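Local coordinates for protein thermotoga maritima TmcAL (Thermotoga maritima, PDB 5Y0T) that belongs to the HIGH nucleotidyl transferase family of the HUP clan and is modelled here with adenosine-5'-rp-alpha-thio-triphosphate, at residues 277-280 with 281-284. Residues are numbered along the deposited sequence; the frame is centred on the assembly and turned at random.
Sequences EGLE and KRFH
K281 meets E280 through a water that accepts the K281 backbone N-H at 2.8 Å and donates to E280 OE1 at 3.0 Å. In the first turn of a helix such an N-H points toward the open end, and E280 answers it because its side chain, bent at chi2 (92°), curls back toward the helix start. The K281 chain is extended, with CG anti to the backbone N (chi1 -176°), and carries its charge away from this turn, as suits an exposed lysine. R282 supplies the first i to i+4 bond: its N reaches G278 O at 3.3 Å, while its CG lies 3.4 Å from the same G278 O. Farther out the arginine bends at chi3, and NE donates to V300 O, so a long, partly exposed side chain ties this turn to the end of helix 293-300. F283 N then bonds L279 O at 2.9 Å. Its ring has F275 and F296 edge-to-face; L279 and F283, one turn apart and both buried, lie against V300 and L313, as suits large apolar side chains. H284, the last residue of 281-284, bonds through N to E280 O at 3.0 Å; its CB lies 3.4 Å from the same E280 O, and the side chain meets M266. With CG anti to the backbone N, its end leads away from the turn, where a partly exposed polar ring fits. At the start G278 takes the N-cap position with a positive phi, a conformation that favours glycine. Together these features make up the N-terminal first turn of an alpha-helix, here helix 279-289, set against helices 266-270, 293-300 and 307-318.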
ATOM      1  N   GLU A 277       2.101 -14.408 -18.573  1.00 47.08           N
ATOM      2  CA  GLU A 277       3.185 -15.386 -18.497  1.00 42.64           C
ATOM      3  C   GLU A 277       3.503 -15.848 -17.081  1.00 38.87           C
ATOM      4  O   GLU A 277       4.670 -16.059 -16.748  1.00 37.14           O
ATOM      5  CB  GLU A 277       4.458 -14.819 -19.123  1.00 47.29           C
ATOM      6  CG  GLU A 277       4.344 -14.463 -20.590  1.00 51.58           C
ATOM      7  CD  GLU A 277       5.667 -13.991 -21.160  1.00 56.10           C
ATOM      8  OE1 GLU A 277       6.615 -14.807 -21.232  1.00 61.86           O
ATOM      9  OE2 GLU A 277       5.761 -12.801 -21.524  1.00 57.39           O
ATOM     10  N   GLY A 278       2.471 -16.006 -16.259  1.00 38.90           N
ATOM     11  CA  GLY A 278       2.643 -16.474 -14.895  1.00 36.94           C
ATOM     12  C   GLY A 278       3.225 -15.463 -13.913  1.00 37.38           C
ATOM     13  O   GLY A 278       3.610 -15.836 -12.807  1.00 35.81           O
ATOM     14  N   LEU A 279       3.276 -14.186 -14.294  1.00 32.72           N
ATOM     15  CA  LEU A 279       3.882 -13.167 -13.439  1.00 32.06           C
ATOM     16  C   LEU A 279       3.056 -12.867 -12.192  1.00 30.72           C
ATOM     17  O   LEU A 279       3.602 -12.402 -11.188  1.00 31.41           O
ATOM     18  CB  LEU A 279       4.114 -11.873 -14.226  1.00 32.98           C
ATOM     19  CG  LEU A 279       5.409 -11.899 -15.041  1.00 33.92           C
ATOM     20  CD1 LEU A 279       5.387 -10.881 -16.173  1.00 28.89           C
ATOM     21  CD2 LEU A 279       6.603 -11.650 -14.128  1.00 38.05           C
ATOM     22  N   GLU A 280       1.750 -13.111 -12.252  1.00 31.69           N
ATOM     23  CA  GLU A 280       0.902 -12.851 -11.094  1.00 35.04           C
ATOM     24  C   GLU A 280       1.349 -13.743  -9.951  1.00 33.70           C
ATOM     25  O   GLU A 280       1.559 -13.267  -8.824  1.00 32.22           O
ATOM     26  CB  GLU A 280      -0.581 -13.080 -11.406  1.00 34.86           C
ATOM     27  CG  GLU A 280      -1.147 -12.177 -12.494  1.00 34.41           C
ATOM     28  CD  GLU A 280      -1.050 -12.802 -13.882  1.00 42.92           C
ATOM     29  OE1 GLU A 280      -0.237 -13.731 -14.063  1.00 40.97           O
ATOM     30  OE2 GLU A 280      -1.789 -12.371 -14.789  1.00 46.07           O
ATOM     31  N   LYS A 281       1.527 -15.027 -10.253  1.00 30.02           N
ATOM     32  CA  LYS A 281       1.947 -16.001  -9.243  1.00 33.28           C
ATOM     33  C   LYS A 281       3.348 -15.693  -8.737  1.00 33.88           C
ATOM     34  O   LYS A 281       3.623 -15.821  -7.550  1.00 33.26           O
ATOM     35  CB  LYS A 281       1.888 -17.438  -9.792  1.00 35.38           C
ATOM     36  CG  LYS A 281       2.232 -18.511  -8.760  1.00 38.25           C
ATOM     37  CD  LYS A 281       2.003 -19.922  -9.312  1.00 40.53           C
ATOM     38  CE  LYS A 281       2.209 -20.991  -8.239  1.00 45.96           C
ATOM     39  NZ  LYS A 281       2.005 -22.375  -8.790  1.00 52.70           N
ATOM     40  N   ARG A 282       4.231 -15.261  -9.633  1.00 32.01           N
ATOM     41  CA  ARG A 282       5.595 -14.932  -9.230  1.00 31.81           C
ATOM     42  C   ARG A 282       5.615 -13.723  -8.284  1.00 33.73           C
ATOM     43  O   ARG A 282       6.335 -13.728  -7.281  1.00 33.81           O
ATOM     44  CB  ARG A 282       6.477 -14.682 -10.468  1.00 26.25           C
ATOM     45  CG  ARG A 282       6.639 -15.940 -11.347  1.00 34.82           C
ATOM     46  CD  ARG A 282       7.559 -15.699 -12.532  1.00 44.75           C
ATOM     47  NE  ARG A 282       8.954 -15.632 -12.117  1.00 48.84           N
ATOM     48  CZ  ARG A 282       9.765 -16.682 -12.064  1.00 51.69           C
ATOM     49  NH1 ARG A 282       9.319 -17.886 -12.413  1.00 57.20           N
ATOM     50  NH2 ARG A 282      11.022 -16.526 -11.668  1.00 50.12           N
ATOM     51  N   PHE A 283       4.832 -12.694  -8.592  1.00 27.54           N
ATOM     52  CA  PHE A 283       4.732 -11.547  -7.686  1.00 28.82           C
ATOM     53  C   PHE A 283       4.181 -12.001  -6.334  1.00 31.81           C
ATOM     54  O   PHE A 283       4.707 -11.635  -5.292  1.00 29.85           O
ATOM     55  CB  PHE A 283       3.837 -10.435  -8.261  1.00 27.06           C
ATOM     56  CG  PHE A 283       4.597  -9.294  -8.889  1.00 24.65           C
ATOM     57  CD1 PHE A 283       5.435  -9.518  -9.971  1.00 28.78           C
ATOM     58  CD2 PHE A 283       4.463  -7.990  -8.408  1.00 22.99           C
ATOM     59  CE1 PHE A 283       6.130  -8.473 -10.570  1.00 25.47           C
ATOM     60  CE2 PHE A 283       5.154  -6.933  -9.001  1.00 27.00           C
ATOM     61  CZ  PHE A 283       5.992  -7.171 -10.076  1.00 24.25           C
ATOM     62  N   HIS A 284       3.137 -12.822  -6.365  1.00 32.51           N
ATOM     63  CA  HIS A 284       2.465 -13.249  -5.143  1.00 28.57           C
ATOM     64  C   HIS A 284       3.380 -14.071  -4.240  1.00 35.42           C
ATOM     65  O   HIS A 284       3.474 -13.816  -3.031  1.00 35.37           O
ATOM     66  CB  HIS A 284       1.211 -14.052  -5.488  1.00 28.55           C
ATOM     67  CG  HIS A 284       0.357 -14.378  -4.301  1.00 35.66           C
ATOM     68  ND1 HIS A 284       0.450 -15.575  -3.622  1.00 39.04           N
ATOM     69  CD2 HIS A 284      -0.602 -13.660  -3.668  1.00 37.83           C
ATOM     70  CE1 HIS A 284      -0.419 -15.583  -2.627  1.00 36.02           C
ATOM     71  NE2 HIS A 284      -1.073 -14.434  -2.636  1.00 35.19           N
TER
HETATM   72  O   HOH W   1       0.426 -16.251 -12.505  1.00 37.33           O